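Local structure of extracellular solute-binding protein, family 5 (Chelativorans sp., 6WM6) at residues A[492-497]-A[511-516]; A[484-489]-A[521-526]. The protein binds EDTA and related aminopolycarboxylates in the periplasm, probably handing them to an ABC transporter for uptake. All blocks are in the same frame, centred on the assembly; numbering follows the deposited sequence.

Interaction 1. Residues A[492-497]-A[511-516]; sequences EEIIGK and LSEADE
Ile494 and Ile495 of helix 489-499 pack against Leu511, Glu513 and Ala514 of helix 504-521, forming the interface of an antiparallel helical hairpin. The axes of segments 492-497 and 511-516 come within 8.4 Å of each other, and their N-to-C directions lie 153° apart. The small side chain of Ala514 lets Ile494 come in close, its CG2 lying 3.7 Å from Ala514 CB. That methyl stands opposite the backbone N (chi1 -68° for CG1), which leaves the CG1 branch to run out to CD1 on the Glu513 side. One isoleucine therefore grips two neighbouring residues of the partner helix.

At the solvent-facing side, Ile494 makes van der Waals contact with Glu513. The glutamate extends from its helix and crosses the Ile494 side chain at about a right angle, and Ile494 CD1 sits against its stem and carboxylate carbon, 3.7 Å from Glu513 CG and 3.6 Å from Glu513 CD. Replacing Ile494 with an alanine would probably open a gap beside Ala514 and leave the stem of Glu513 without the CD1 methyl it lies against.

A second apolar pair lies beside these. Phe475 and Ala471 also touch Ile495, so this flank of the hairpin continues into helix 467-474 and the loop after it. Ile495 CG1 meets Leu511 CD1 at 3.7 Å, and the same CG1 reaches Ala514 CB more loosely at 4.3 Å.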
loop_
_atom_site.group_PDB
_atom_site.type_symbol
_atom_site.label_atom_id
_atom_site.label_comp_id
_atom_site.label_asym_id
_atom_site.label_seq_id
_atom_site.Cartn_x
_atom_site.Cartn_y
_atom_site.Cartn_z
ATOM N N GLU A 492 -6.239 17.841 11.963
ATOM C CA GLU A 492 -5.524 16.916 12.838
ATOM C C GLU A 492 -6.417 16.454 13.986
ATOM O O GLU A 492 -6.406 15.277 14.351
ATOM C CB GLU A 492 -4.244 17.586 13.355
ATOM C CG GLU A 492 -3.365 18.049 12.222
ATOM C CD GLU A 492 -1.990 18.493 12.664
ATOM O OE1 GLU A 492 -1.617 18.235 13.826
ATOM O OE2 GLU A 492 -1.288 19.095 11.832
ATOM N N GLU A 493 -7.199 17.364 14.554
ATOM C CA GLU A 493 -8.109 17.011 15.635
ATOM C C GLU A 493 -9.140 15.997 15.153
ATOM O O GLU A 493 -9.443 15.016 15.852
ATOM C CB GLU A 493 -8.783 18.271 16.164
ATOM C CG GLU A 493 -9.899 18.043 17.173
ATOM C CD GLU A 493 -10.608 19.336 17.548
ATOM O OE1 GLU A 493 -10.431 20.347 16.831
ATOM O OE2 GLU A 493 -11.338 19.342 18.560
ATOM N N ILE A 494 -9.699 16.219 13.963
ATOM C CA ILE A 494 -10.689 15.300 13.421
ATOM C C ILE A 494 -10.090 13.923 13.193
ATOM O O ILE A 494 -10.712 12.905 13.528
ATOM C CB ILE A 494 -11.271 15.865 12.114
ATOM C CG1 ILE A 494 -12.109 17.120 12.366
ATOM C CG2 ILE A 494 -12.127 14.799 11.414
ATOM C CD1 ILE A 494 -12.280 17.973 11.140
ATOM N N ILE A 495 -8.882 13.866 12.628
ATOM C CA ILE A 495 -8.239 12.581 12.376
ATOM C C ILE A 495 -8.022 11.835 13.687
ATOM O O ILE A 495 -8.251 10.624 13.766
ATOM C CB ILE A 495 -6.927 12.782 11.584
ATOM C CG1 ILE A 495 -7.224 13.225 10.157
ATOM C CG2 ILE A 495 -6.081 11.512 11.631
ATOM C CD1 ILE A 495 -6.005 13.696 9.370
ATOM N N GLY A 496 -7.639 12.553 14.743
ATOM C CA GLY A 496 -7.423 11.909 16.026
ATOM C C GLY A 496 -8.711 11.358 16.614
ATOM O O GLY A 496 -8.740 10.238 17.145
ATOM N N LYS A 497 -9.806 12.116 16.500
ATOM C CA LYS A 497 -11.092 11.601 16.964
ATOM C C LYS A 497 -11.521 10.391 16.144
ATOM O O LYS A 497 -12.034 9.409 16.685
ATOM C CB LYS A 497 -12.158 12.694 16.892
ATOM C CG LYS A 497 -11.973 13.761 17.959
ATOM C CD LYS A 497 -12.959 14.903 17.804
ATOM C CE LYS A 497 -12.773 15.931 18.911
ATOM N NZ LYS A 497 -13.708 17.079 18.760
ATOM N N LEU A 511 -14.290 11.193 10.107
ATOM C CA LEU A 511 -13.210 11.558 9.196
ATOM C C LEU A 511 -13.716 12.284 7.956
ATOM O O LEU A 511 -12.955 13.067 7.350
ATOM C CB LEU A 511 -12.430 10.300 8.819
ATOM C CG LEU A 511 -11.130 10.505 8.036
ATOM C CD1 LEU A 511 -10.092 11.167 8.903
ATOM C CD2 LEU A 511 -10.624 9.165 7.543
ATOM N N SER A 512 -14.975 12.076 7.579
ATOM C CA SER A 512 -15.530 12.769 6.422
ATOM C C SER A 512 -15.326 14.281 6.510
ATOM O O SER A 512 -15.091 14.927 5.489
ATOM C CB SER A 512 -17.025 12.447 6.268
ATOM O OG SER A 512 -17.205 11.096 5.904
ATOM N N GLU A 513 -15.437 14.862 7.713
ATOM C CA GLU A 513 -15.232 16.300 7.864
ATOM C C GLU A 513 -13.819 16.706 7.484
ATOM O O GLU A 513 -13.606 17.776 6.884
ATOM C CB GLU A 513 -15.568 16.727 9.297
ATOM C CG GLU A 513 -15.574 18.235 9.459
ATOM C CD GLU A 513 -15.806 18.707 10.889
ATOM O OE1 GLU A 513 -15.969 17.869 11.810
ATOM O OE2 GLU A 513 -15.822 19.947 11.096
ATOM N N ALA A 514 -12.832 15.880 7.819
ATOM C CA ALA A 514 -11.456 16.181 7.440
ATOM C C ALA A 514 -11.267 16.072 5.936
ATOM O O ALA A 514 -10.531 16.859 5.351
ATOM C CB ALA A 514 -10.489 15.246 8.159
ATOM N N ASP A 515 -11.928 15.118 5.290
ATOM C CA ASP A 515 -11.869 15.007 3.839
ATOM C C ASP A 515 -12.411 16.269 3.185
ATOM O O ASP A 515 -11.831 16.776 2.209
ATOM C CB ASP A 515 -12.647 13.763 3.400
ATOM C CG ASP A 515 -12.285 13.240 2.023
ATOM O OD1 ASP A 515 -11.189 13.527 1.475
ATOM O OD2 ASP A 515 -13.112 12.484 1.471
ATOM N N GLU A 516 -13.516 16.811 3.707
ATOM C CA GLU A 516 -14.071 18.057 3.174
ATOM C C GLU A 516 -13.058 19.186 3.294
ATOM O O GLU A 516 -12.809 19.918 2.331
ATOM C CB GLU A 516 -15.365 18.420 3.925
ATOM C CG GLU A 516 -16.482 17.370 3.864
ATOM C CD GLU A 516 -17.315 17.371 2.607
ATOM O OE1 GLU A 516 -17.181 18.288 1.782
ATOM O OE2 GLU A 516 -18.155 16.437 2.451
#

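Interaction 2. Residues A[484-489]-A[521-526]; sequences FGFNDP and YAALFP
A helix-to-strand junction, where helix 504-521 gives way to strand 524-537, is packed here against the loop that leads into helix 489-499. Phe486 is the central side chain. Its ring meets three residues of the junction: CD1 lies 3.7 Å from Tyr521 CD2, Ala523 CB sits over one face, and Leu524 CB approaches the edge in the plane of the ring, 3.9 Å from CZ of Phe486. The rings of Phe486 and Tyr521 are inclined at 45° with centroids 5.5 Å apart, and the two side chains run alongside each other, pointing opposite ways. Phe475 adds an edge-to-face contact to Phe486, extending the aromatic cluster.

Phe484 works further along the junction. Its CB rests 3.4 Å from Ala523 O, while CD2 and CE2 both meet the CD1 methyl of Leu524, each at 4.0 Å. With CG opposite the backbone N (chi1 -174°), Leu524 sends that methyl to Phe484 while its CB stays beside Phe486, and so serves both rings. Trp306 and Phe308 of strand 305-311 pack on the same leucine.

Between the two phenylalanines, Gly485 passes the tip of Tyr521, with Gly485 O 3.2 Å from Tyr521 OH. Tyr521 OH is hydrogen-bonded to Ser313 OG, which also donates to Phe484 O, and Arg324 makes a cation-pi contact with the tyrosine ring. With phi at 91°, Gly485 has a backbone that would jam a CB against the preceding carbonyl O.

At the far end of the loop Asp488 OD1 caps Lys490 N at the start of helix 489-499. Packing of this loop on the junction ties a helical hairpin to the sheet of an alpha/beta lobe, as in the periplasmic binding protein fold of solute-binding family 5.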
loop_
_atom_site.group_PDB
_atom_site.type_symbol
_atom_site.label_atom_id
_atom_site.label_comp_id
_atom_site.label_asym_id
_atom_site.label_seq_id
_atom_site.Cartn_x
_atom_site.Cartn_y
_atom_site.Cartn_z
ATOM N N PHE A 484 2.587 18.010 0.484
ATOM C CA PHE A 484 1.926 19.117 -0.205
ATOM C C PHE A 484 1.470 20.209 0.740
ATOM O O PHE A 484 0.883 21.191 0.288
ATOM C CB PHE A 484 0.820 18.559 -1.103
ATOM C CG PHE A 484 1.337 17.416 -1.941
ATOM C CD1 PHE A 484 2.364 17.642 -2.816
ATOM C CD2 PHE A 484 0.864 16.129 -1.769
ATOM C CE1 PHE A 484 2.923 16.611 -3.548
ATOM C CE2 PHE A 484 1.395 15.075 -2.513
ATOM C CZ PHE A 484 2.450 15.336 -3.399
ATOM N N GLY A 485 1.785 20.091 2.031
ATOM C CA GLY A 485 1.701 21.226 2.922
ATOM C C GLY A 485 0.389 21.438 3.646
ATOM O O GLY A 485 0.067 22.575 3.979
ATOM N N PHE A 486 -0.369 20.375 3.918
ATOM C CA PHE A 486 -1.541 20.520 4.777
ATOM C C PHE A 486 -1.076 21.014 6.136
ATOM O O PHE A 486 -0.041 20.586 6.660
ATOM C CB PHE A 486 -2.318 19.207 4.891
ATOM C CG PHE A 486 -3.017 18.815 3.612
ATOM C CD1 PHE A 486 -4.248 19.351 3.280
ATOM C CD2 PHE A 486 -2.417 17.941 2.742
ATOM C CE1 PHE A 486 -4.875 19.010 2.094
ATOM C CE2 PHE A 486 -3.029 17.592 1.557
ATOM C CZ PHE A 486 -4.263 18.140 1.238
ATOM N N ASN A 487 -1.807 21.984 6.672
ATOM C CA ASN A 487 -1.408 22.651 7.907
ATOM C C ASN A 487 -2.663 23.186 8.564
ATOM O O ASN A 487 -3.006 24.370 8.417
ATOM C CB ASN A 487 -0.376 23.745 7.618
ATOM C CG ASN A 487 0.092 24.438 8.884
ATOM O OD1 ASN A 487 -0.380 24.136 9.975
ATOM N ND2 ASN A 487 1.022 25.372 8.739
ATOM N N ASP A 488 -3.371 22.333 9.257
ATOM C CA ASP A 488 -4.687 22.680 9.790
ATOM C C ASP A 488 -4.925 21.898 11.070
ATOM O O ASP A 488 -5.218 20.690 11.033
ATOM C CB ASP A 488 -5.781 22.408 8.762
ATOM C CG ASP A 488 -7.109 23.008 9.164
ATOM O OD1 ASP A 488 -7.283 23.336 10.368
ATOM O OD2 ASP A 488 -7.983 23.177 8.290
ATOM N N PRO A 489 -4.817 22.552 12.229
ATOM C CA PRO A 489 -5.083 21.840 13.489
ATOM C C PRO A 489 -6.460 21.200 13.540
ATOM O O PRO A 489 -6.627 20.192 14.234
ATOM C CB PRO A 489 -4.905 22.924 14.558
ATOM C CG PRO A 489 -3.993 23.932 13.912
ATOM C CD PRO A 489 -4.381 23.943 12.458
ATOM N N TYR A 521 -8.751 22.815 0.683
ATOM C CA TYR A 521 -7.410 23.391 0.611
ATOM C C TYR A 521 -6.764 23.180 -0.755
ATOM O O TYR A 521 -5.826 23.904 -1.101
ATOM C CB TYR A 521 -6.560 22.758 1.722
ATOM C CG TYR A 521 -5.214 23.372 1.958
ATOM C CD1 TYR A 521 -5.099 24.662 2.468
ATOM C CD2 TYR A 521 -4.047 22.668 1.690
ATOM C CE1 TYR A 521 -3.834 25.241 2.687
ATOM C CE2 TYR A 521 -2.806 23.227 1.914
ATOM C CZ TYR A 521 -2.705 24.491 2.408
ATOM O OH TYR A 521 -1.447 25.046 2.615
ATOM N N ALA A 522 -7.228 22.190 -1.522
ATOM C CA ALA A 522 -6.845 22.011 -2.919
ATOM C C ALA A 522 -5.347 21.786 -3.113
ATOM O O ALA A 522 -4.757 22.252 -4.089
ATOM C CB ALA A 522 -7.342 23.175 -3.784
ATOM N N ALA A 523 -4.717 21.053 -2.196
ATOM C CA ALA A 523 -3.324 20.650 -2.338
ATOM C C ALA A 523 -3.154 19.201 -2.788
ATOM O O ALA A 523 -2.020 18.763 -3.048
ATOM C CB ALA A 523 -2.547 20.891 -1.032
ATOM N N LEU A 524 -4.239 18.455 -2.905
ATOM C CA LEU A 524 -4.166 17.038 -3.288
ATOM C C LEU A 524 -5.410 16.695 -4.100
ATOM O O LEU A 524 -6.545 16.808 -3.608
ATOM C CB LEU A 524 -4.026 16.149 -2.053
ATOM C CG LEU A 524 -3.791 14.667 -2.313
ATOM C CD1 LEU A 524 -2.505 14.445 -3.057
ATOM C CD2 LEU A 524 -3.764 13.932 -0.965
ATOM N N PHE A 525 -5.191 16.306 -5.352
ATOM C CA PHE A 525 -6.261 16.003 -6.309
ATOM C C PHE A 525 -6.276 14.513 -6.595
ATOM O O PHE A 525 -5.344 14.006 -7.226
ATOM C CB PHE A 525 -5.973 16.792 -7.591
ATOM C CG PHE A 525 -6.959 16.573 -8.718
ATOM C CD1 PHE A 525 -8.192 17.204 -8.733
ATOM C CD2 PHE A 525 -6.615 15.796 -9.811
ATOM C CE1 PHE A 525 -9.062 17.049 -9.794
ATOM C CE2 PHE A 525 -7.506 15.608 -10.860
ATOM C CZ PHE A 525 -8.729 16.246 -10.858
ATOM N N PRO A 526 -7.277 13.790 -6.112
ATOM C CA PRO A 526 -7.349 12.351 -6.388
ATOM C C PRO A 526 -7.822 12.111 -7.806
ATOM O O PRO A 526 -8.630 12.877 -8.343
ATOM C CB PRO A 526 -8.386 11.855 -5.368
ATOM C CG PRO A 526 -9.350 13.043 -5.208
ATOM C CD PRO A 526 -8.483 14.289 -5.408
#

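In the fold
Following the chain from the N terminus, strand 305-311 is laid down long before the loop ending at Asp488, which leads into helix 489-499. The chain then turns and returns along helix 504-521 before entering strand 524-537. Interaction 1 closes the inner loop, with 13 residues between its segments, by pairing the two helices. Interaction 2 closes the outer one, with 31 intervening residues, nearly all helical, by joining the entry loop to the exit junction. The contacts are therefore nested rather than crossed, and both lie on the same side of the chain's centre. Together they close the helical hairpin on itself and tie its base to the mixed sheet that contains strands 305-311 and 524-537.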